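Local coordinates for acyl-homoserine-lactone synthase (Mesorhizobium sp. ORS 3359, PDB 6WNS), which probably makes acyl-homoserine lactone quorum-sensing signals by transferring an acyl group from acyl-coenzyme A, at residues A[71-76]-A[127-132]; A[104-109]-A[123-128]. One frame throughout, in Å; residues are numbered along the deposited sequence.

Contact 1: residues A[71-76]-A[127-132]; sequences SRLVPT and CGLLET
Gly128 O accepts two hydrogen bonds on the helix whose Leu129 meets Ser71 and Leu73 of the strand. Thr132 OG1 reaches it at 2.5 Å, tilted 27° from the carbonyl plane, while the backbone N of Thr132 approaches Gly128 O from the opposite face at 2.8 Å. The threonine hydroxyl thus folds back onto its own helix, one turn earlier.

Between strand and helix the contact is apolar and rests on one methyl group. Leu129 leaves the helix with CG anti to the backbone N (chi1 -175°), which carries its CD1 out to the strand. There CD1 lies 3.9 Å from Leu73 CD1 and 4.1 Å from Leu73 CD2, so it sits against both branches of a leucine that it meets at a slant. The same Leu129 CD1 comes within 3.8 Å of Ser71 OG. This buried hydroxyl rests against the methyl with no polar partner in the model. The serine chi1 of 23° lies well off a staggered position.

Trp103 of the neighbouring strand 100-108 touches both Ser71 and Leu129. On the other side of strand 69-75, Arg72 forms salt bridges with Asp48 and Asp51. Ser71 and Leu73 thus face the helix while Arg72 faces the opposite side, as expected of a strand in an α/β sheet with a helix packed on it; this sheet belongs to the GNAT-like core of acyl-homoserine-lactone synthases.

Contact 2: residues A[104-109]-A[123-128]; sequences TRFFVM and GFVLCG
Phe106 reaches from the strand into the notch between Val125 and Leu126, and one corner of its ring does nearly all the work. Its CE1 is 3.7 Å from Val125 CG1 and 3.8 Å from Leu126 CD2. With CG anti to the backbone N (chi1 171°), the ring extends to the helix; the valine side chain meets it at a slant and the leucine at about a right angle.

Strand 104-108 and helix 123-128 run roughly antiparallel, at 150°, with axes 9.3 Å apart. They form the first half of a β-α-β crossover, since the helix leads on to the parallel neighbouring strand 140-146. Arg105, with its backbone in the left-handed helical region, adds an extra residue opposite strand 69-75, a beta bulge, consistent with the one on the fourth strand of GNAT enzymes. Beyond it Phe107 turns to the other side of the sheet, onto Tyr22 and Ile29 of helix 16-31.

Farther along the strand the packing thins: Phe107 O lies 4.5 Å from Val125 CG2, and the partly exposed Val108 leans instead on Val121 and Ala122, earlier in the helix.

In the fold
Both contacts place helix 121-135 on one side of the same mixed sheet, with centres about 9 Å apart. Along the chain, strand 69-75 comes first, then strand 100-108 and finally the helix, whose first half serves contact 2 and whose later residues serve contact 1; Cys127 and Gly128 belong to both. The two strands are antiparallel neighbours, tied also by a probable hydrogen bond from Arg72 NE to Thr104 OG1 (2.8 Å), while Val125 CG1 packs 3.7 Å from Ser71 OG. One helix therefore spans two adjacent strands, packing against both near the centre of the chain, in the core of a GNAT-like (acetyltransferase-clan) fold.

Contact 1: residues A[71-76]-A[127-132]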
ATOM      1  N   SER A  71       1.263  -1.252  -4.196  1.00 50.54           N
ATOM      2  CA  SER A  71       0.647  -0.463  -3.116  1.00 51.01           C
ATOM      3  C   SER A  71       0.648   0.998  -3.510  1.00 46.00           C
ATOM      4  O   SER A  71       1.298   1.343  -4.496  1.00 45.27           O
ATOM      5  CB  SER A  71       1.329  -0.754  -1.791  1.00 61.51           C
ATOM      6  OG  SER A  71       2.610  -1.241  -2.018  1.00 82.15           O
ATOM      7  N   ARG A  72      -0.063   1.789  -2.741  1.00 44.49           N
ATOM      8  CA  ARG A  72      -0.232   3.234  -2.960  1.00 42.25           C
ATOM      9  C   ARG A  72       0.023   3.938  -1.641  1.00 43.74           C
ATOM     10  O   ARG A  72      -0.279   3.369  -0.578  1.00 46.03           O
ATOM     11  CB  ARG A  72      -1.630   3.574  -3.433  1.00 40.38           C
ATOM     12  CG  ARG A  72      -1.889   5.032  -3.720  1.00 38.32           C
ATOM     13  CD  ARG A  72      -3.315   5.176  -4.243  1.00 37.79           C
ATOM     14  NE  ARG A  72      -4.398   4.810  -3.318  1.00 37.90           N
ATOM     15  CZ  ARG A  72      -5.653   5.109  -3.536  1.00 36.48           C
ATOM     16  NH1 ARG A  72      -5.966   5.726  -4.678  1.00 37.88           N
ATOM     17  NH2 ARG A  72      -6.604   4.825  -2.640  1.00 38.03           N
ATOM     18  N   LEU A  73       0.730   5.037  -1.747  1.00 47.09           N
ATOM     19  CA  LEU A  73       0.970   5.947  -0.605  1.00 48.28           C
ATOM     20  C   LEU A  73       0.403   7.310  -0.970  1.00 47.11           C
ATOM     21  O   LEU A  73       0.719   7.860  -2.098  1.00 46.84           O
ATOM     22  CB  LEU A  73       2.467   6.032  -0.365  1.00 52.69           C
ATOM     23  CG  LEU A  73       3.101   4.822   0.298  1.00 54.83           C
ATOM     24  CD1 LEU A  73       4.611   4.955   0.303  1.00 57.96           C
ATOM     25  CD2 LEU A  73       2.571   4.618   1.708  1.00 56.69           C
ATOM     26  N   VAL A  74      -0.244   7.910   0.019  1.00 46.74           N
ATOM     27  CA  VAL A  74      -0.779   9.291  -0.045  1.00 45.15           C
ATOM     28  C   VAL A  74      -0.292  10.107   1.149  1.00 50.41           C
ATOM     29  O   VAL A  74      -0.358   9.635   2.282  1.00 50.50           O
ATOM     30  CB  VAL A  74      -2.304   9.173  -0.077  1.00 46.15           C
ATOM     31  CG1 VAL A  74      -2.993  10.517  -0.085  1.00 43.49           C
ATOM     32  CG2 VAL A  74      -2.747   8.373  -1.290  1.00 46.12           C
ATOM     33  N   PRO A  75       0.153  11.363   0.958  1.00 50.46           N
ATOM     34  CA  PRO A  75       0.595  12.188   2.090  1.00 55.52           C
ATOM     35  C   PRO A  75      -0.552  12.355   3.103  1.00 53.19           C
ATOM     36  O   PRO A  75      -1.703  12.640   2.735  1.00 53.03           O
ATOM     37  CB  PRO A  75       1.020  13.522   1.444  1.00 57.51           C
ATOM     38  CG  PRO A  75       0.753  13.447  -0.007  1.00 54.60           C
ATOM     39  CD  PRO A  75       0.123  12.100  -0.310  1.00 51.00           C
ATOM     40  N   THR A  76      -0.312  12.095   4.371  1.00 55.52           N
ATOM     41  CA  THR A  76      -1.400  12.245   5.376  1.00 55.25           C
ATOM     42  C   THR A  76      -1.821  13.714   5.524  1.00 58.66           C
ATOM     43  O   THR A  76      -2.922  13.924   6.048  1.00 60.22           O
ATOM     44  CB  THR A  76      -1.058  11.697   6.756  1.00 59.79           C
ATOM     45  OG1 THR A  76       0.173  12.279   7.221  1.00 61.20           O
ATOM     46  CG2 THR A  76      -1.058  10.188   6.755  1.00 57.00           C
ATOM     47  N   CYS A 127       8.567  -5.403   1.633  1.00 72.65           N
ATOM     48  CA  CYS A 127       9.942  -4.855   1.764  1.00 79.31           C
ATOM     49  C   CYS A 127      10.111  -3.576   0.917  1.00 79.19           C
ATOM     50  O   CYS A 127      10.753  -2.638   1.396  1.00 80.95           O
ATOM     51  CB  CYS A 127      10.959  -5.899   1.359  1.00 84.17           C
ATOM     52  SG  CYS A 127      12.533  -5.508   2.139  1.00 95.95           S
ATOM     53  N   GLY A 128       9.511  -3.523  -0.283  1.00 74.72           N
ATOM     54  CA  GLY A 128       9.733  -2.448  -1.267  1.00 73.90           C
ATOM     55  C   GLY A 128       9.044  -1.184  -0.809  1.00 70.24           C
ATOM     56  O   GLY A 128       9.564  -0.062  -1.071  1.00 69.81           O
ATOM     57  N   LEU A 129       7.910  -1.383  -0.131  1.00 70.00           N
ATOM     58  CA  LEU A 129       7.106  -0.304   0.496  1.00 67.42           C
ATOM     59  C   LEU A 129       7.996   0.374   1.544  1.00 71.20           C
ATOM     60  O   LEU A 129       8.111   1.591   1.468  1.00 66.07           O
ATOM     61  CB  LEU A 129       5.828  -0.851   1.134  1.00 64.42           C
ATOM     62  CG  LEU A 129       4.900   0.229   1.699  1.00 65.16           C
ATOM     63  CD1 LEU A 129       4.219   1.034   0.570  1.00 63.56           C
ATOM     64  CD2 LEU A 129       3.866  -0.364   2.656  1.00 65.57           C
ATOM     65  N   LEU A 130       8.600  -0.387   2.461  1.00 75.30           N
ATOM     66  CA  LEU A 130       9.424   0.193   3.565  1.00 79.01           C
ATOM     67  C   LEU A 130      10.645   0.885   2.976  1.00 82.10           C
ATOM     68  O   LEU A 130      10.993   1.983   3.441  1.00 85.43           O
ATOM     69  CB  LEU A 130       9.888  -0.893   4.525  1.00 81.33           C
ATOM     70  CG  LEU A 130       8.772  -1.608   5.267  1.00 81.32           C
ATOM     71  CD1 LEU A 130       9.338  -2.736   6.108  1.00 83.77           C
ATOM     72  CD2 LEU A 130       7.983  -0.618   6.106  1.00 79.97           C
ATOM     73  N   GLU A 131      11.256   0.261   1.976  1.00 83.75           N
ATOM     74  CA  GLU A 131      12.478   0.794   1.331  1.00 87.94           C
ATOM     75  C   GLU A 131      12.146   2.101   0.602  1.00 82.18           C
ATOM     76  O   GLU A 131      12.943   3.054   0.653  1.00 78.91           O
ATOM     77  CB  GLU A 131      13.095  -0.273   0.431  1.00 90.80           C
ATOM     78  CG  GLU A 131      13.884  -1.284   1.232  1.00 91.93           C
ATOM     79  CD  GLU A 131      14.724  -2.257   0.377  1.00 98.55           C
ATOM     80  OE1 GLU A 131      14.674  -3.443   0.647  1.00103.28           O
ATOM     81  OE2 GLU A 131      15.482  -1.802  -0.509  1.00104.75           O
ATOM     82  N   THR A 132      11.032   2.158  -0.099  1.00 75.34           N
ATOM     83  CA  THR A 132      10.616   3.388  -0.810  1.00 72.88           C
ATOM     84  C   THR A 132      10.329   4.466   0.225  1.00 70.95           C
ATOM     85  O   THR A 132      10.850   5.642   0.019  1.00 76.07           O
ATOM     86  CB  THR A 132       9.448   3.091  -1.731  1.00 69.22           C
ATOM     87  OG1 THR A 132       9.872   1.974  -2.519  1.00 70.60           O
ATOM     88  CG2 THR A 132       9.058   4.282  -2.577  1.00 70.46           C
TER

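Contact 2: residues A[104-109]-A[123-128]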
ATOM      1  N   THR A 104      -2.580   2.448   1.083  1.00 47.99           N
ATOM      2  CA  THR A 104      -3.835   1.845   0.596  1.00 48.47           C
ATOM      3  C   THR A 104      -3.473   0.871  -0.537  1.00 48.23           C
ATOM      4  O   THR A 104      -2.352   0.951  -1.100  1.00 43.28           O
ATOM      5  CB  THR A 104      -4.819   2.957   0.189  1.00 44.71           C
ATOM      6  OG1 THR A 104      -4.153   3.897  -0.666  1.00 41.54           O
ATOM      7  CG2 THR A 104      -5.392   3.710   1.372  1.00 45.56           C
ATOM      8  N   ARG A 105      -4.443   0.069  -0.947  1.00 47.19           N
ATOM      9  CA  ARG A 105      -4.374  -0.692  -2.220  1.00 44.26           C
ATOM     10  C   ARG A 105      -3.154  -1.613  -2.245  1.00 47.12           C
ATOM     11  O   ARG A 105      -2.445  -1.614  -3.219  1.00 46.95           O
ATOM     12  CB  ARG A 105      -4.488   0.311  -3.356  1.00 39.79           C
ATOM     13  CG  ARG A 105      -5.764   1.133  -3.237  1.00 41.14           C
ATOM     14  CD  ARG A 105      -7.086   0.439  -2.888  1.00 43.14           C
ATOM     15  NE  ARG A 105      -8.209   1.351  -3.154  1.00 41.32           N
ATOM     16  CZ  ARG A 105      -8.835   1.401  -4.325  1.00 42.29           C
ATOM     17  NH1 ARG A 105      -8.708   0.394  -5.174  1.00 43.81           N
ATOM     18  NH2 ARG A 105      -9.792   2.284  -4.523  1.00 38.77           N
ATOM     19  N   PHE A 106      -2.937  -2.380  -1.182  1.00 45.09           N
ATOM     20  CA  PHE A 106      -1.943  -3.462  -1.206  1.00 47.98           C
ATOM     21  C   PHE A 106      -2.533  -4.611  -1.999  1.00 49.19           C
ATOM     22  O   PHE A 106      -3.672  -4.992  -1.705  1.00 51.19           O
ATOM     23  CB  PHE A 106      -1.613  -3.957   0.192  1.00 51.77           C
ATOM     24  CG  PHE A 106      -0.776  -5.204   0.198  1.00 55.14           C
ATOM     25  CD1 PHE A 106       0.595  -5.136  -0.011  1.00 60.25           C
ATOM     26  CD2 PHE A 106      -1.370  -6.441   0.399  1.00 60.59           C
ATOM     27  CE1 PHE A 106       1.366  -6.295   0.062  1.00 61.55           C
ATOM     28  CE2 PHE A 106      -0.604  -7.596   0.436  1.00 64.53           C
ATOM     29  CZ  PHE A 106       0.764  -7.511   0.284  1.00 68.05           C
ATOM     30  N   PHE A 107      -1.864  -5.062  -3.032  1.00 49.95           N
ATOM     31  CA  PHE A 107      -2.304  -6.299  -3.716  1.00 51.44           C
ATOM     32  C   PHE A 107      -1.094  -7.084  -4.214  1.00 53.34           C
ATOM     33  O   PHE A 107      -0.035  -6.506  -4.562  1.00 51.26           O
ATOM     34  CB  PHE A 107      -3.219  -5.948  -4.889  1.00 50.93           C
ATOM     35  CG  PHE A 107      -2.487  -5.209  -5.970  1.00 50.85           C
ATOM     36  CD1 PHE A 107      -2.157  -3.871  -5.826  1.00 54.48           C
ATOM     37  CD2 PHE A 107      -2.047  -5.877  -7.096  1.00 54.42           C
ATOM     38  CE1 PHE A 107      -1.449  -3.209  -6.813  1.00 53.12           C
ATOM     39  CE2 PHE A 107      -1.393  -5.194  -8.109  1.00 52.76           C
ATOM     40  CZ  PHE A 107      -1.102  -3.868  -7.972  1.00 51.97           C
ATOM     41  N   VAL A 108      -1.335  -8.371  -4.329  1.00 54.39           N
ATOM     42  CA  VAL A 108      -0.465  -9.342  -5.001  1.00 58.00           C
ATOM     43  C   VAL A 108      -1.319 -10.096  -6.012  1.00 62.65           C
ATOM     44  O   VAL A 108      -2.446 -10.667  -5.666  1.00 60.57           O
ATOM     45  CB  VAL A 108       0.149 -10.303  -3.959  1.00 61.76           C
ATOM     46  CG1 VAL A 108       1.140 -11.252  -4.595  1.00 66.81           C
ATOM     47  CG2 VAL A 108       0.774  -9.530  -2.802  1.00 60.75           C
ATOM     48  N   MET A 109      -0.789 -10.178  -7.217  1.00 65.07           N
ATOM     49  CA  MET A 109      -1.509 -10.864  -8.294  1.00 73.60           C
ATOM     50  C   MET A 109      -1.447 -12.356  -7.970  1.00 77.12           C
ATOM     51  O   MET A 109      -0.566 -12.814  -7.238  1.00 76.52           O
ATOM     52  CB  MET A 109      -0.930 -10.511  -9.669  1.00 74.79           C
ATOM     53  CG  MET A 109      -0.952  -9.035  -9.920  1.00 76.92           C
ATOM     54  SD  MET A 109      -2.680  -8.446 -10.035  1.00 72.94           S
ATOM     55  CE  MET A 109      -3.188  -9.190 -11.593  1.00 78.45           C
ATOM     56  N   GLY A 123       6.464 -10.508  -0.259  1.00 75.30           N
ATOM     57  CA  GLY A 123       7.728 -10.055   0.372  1.00 80.77           C
ATOM     58  C   GLY A 123       8.301  -8.785  -0.316  1.00 79.18           C
ATOM     59  O   GLY A 123       8.533  -7.695   0.395  1.00 83.68           O
ATOM     60  N   PHE A 124       8.497  -8.968  -1.665  1.00 77.09           N
ATOM     61  CA  PHE A 124       9.089  -7.945  -2.589  1.00 79.44           C
ATOM     62  C   PHE A 124       8.298  -6.645  -2.458  1.00 76.98           C
ATOM     63  O   PHE A 124       8.917  -5.563  -2.408  1.00 81.26           O
ATOM     64  CB  PHE A 124       9.060  -8.373  -4.061  1.00 82.26           C
ATOM     65  CG  PHE A 124      10.268  -9.141  -4.522  1.00 86.69           C
ATOM     66  CD1 PHE A 124      11.287  -8.495  -5.209  1.00 89.08           C
ATOM     67  CD2 PHE A 124      10.358 -10.508  -4.315  1.00 89.36           C
ATOM     68  CE1 PHE A 124      12.392  -9.202  -5.645  1.00 95.04           C
ATOM     69  CE2 PHE A 124      11.472 -11.207  -4.744  1.00 94.78           C
ATOM     70  CZ  PHE A 124      12.488 -10.552  -5.404  1.00 97.73           C
ATOM     71  N   VAL A 125       6.957  -6.746  -2.410  1.00 68.96           N
ATOM     72  CA  VAL A 125       6.050  -5.565  -2.256  1.00 64.44           C
ATOM     73  C   VAL A 125       6.169  -4.976  -0.845  1.00 62.19           C
ATOM     74  O   VAL A 125       6.277  -3.764  -0.724  1.00 60.55           O
ATOM     75  CB  VAL A 125       4.579  -5.939  -2.531  1.00 60.80           C
ATOM     76  CG1 VAL A 125       3.681  -4.730  -2.318  1.00 57.90           C
ATOM     77  CG2 VAL A 125       4.390  -6.540  -3.914  1.00 61.77           C
ATOM     78  N   LEU A 126       6.063  -5.802   0.196  1.00 66.48           N
ATOM     79  CA  LEU A 126       6.099  -5.278   1.584  1.00 67.03           C
ATOM     80  C   LEU A 126       7.499  -4.656   1.857  1.00 71.34           C
ATOM     81  O   LEU A 126       7.608  -3.478   2.193  1.00 71.73           O
ATOM     82  CB  LEU A 126       5.771  -6.447   2.516  1.00 67.20           C
ATOM     83  CG  LEU A 126       4.311  -6.911   2.553  1.00 67.00           C
ATOM     84  CD1 LEU A 126       4.187  -8.210   3.318  1.00 71.36           C
ATOM     85  CD2 LEU A 126       3.439  -5.861   3.232  1.00 66.78           C
ATOM     86  N   CYS A 127       8.567  -5.403   1.633  1.00 72.65           N
ATOM     87  CA  CYS A 127       9.942  -4.855   1.764  1.00 79.31           C
ATOM     88  C   CYS A 127      10.111  -3.576   0.917  1.00 79.19           C
ATOM     89  O   CYS A 127      10.753  -2.638   1.396  1.00 80.95           O
ATOM     90  CB  CYS A 127      10.959  -5.899   1.359  1.00 84.17           C
ATOM     91  SG  CYS A 127      12.533  -5.508   2.139  1.00 95.95           S
ATOM     92  N   GLY A 128       9.511  -3.523  -0.283  1.00 74.72           N
ATOM     93  CA  GLY A 128       9.733  -2.448  -1.267  1.00 73.90           C
ATOM     94  C   GLY A 128       9.044  -1.184  -0.809  1.00 70.24           C
ATOM     95  O   GLY A 128       9.564  -0.062  -1.071  1.00 69.81           O
TER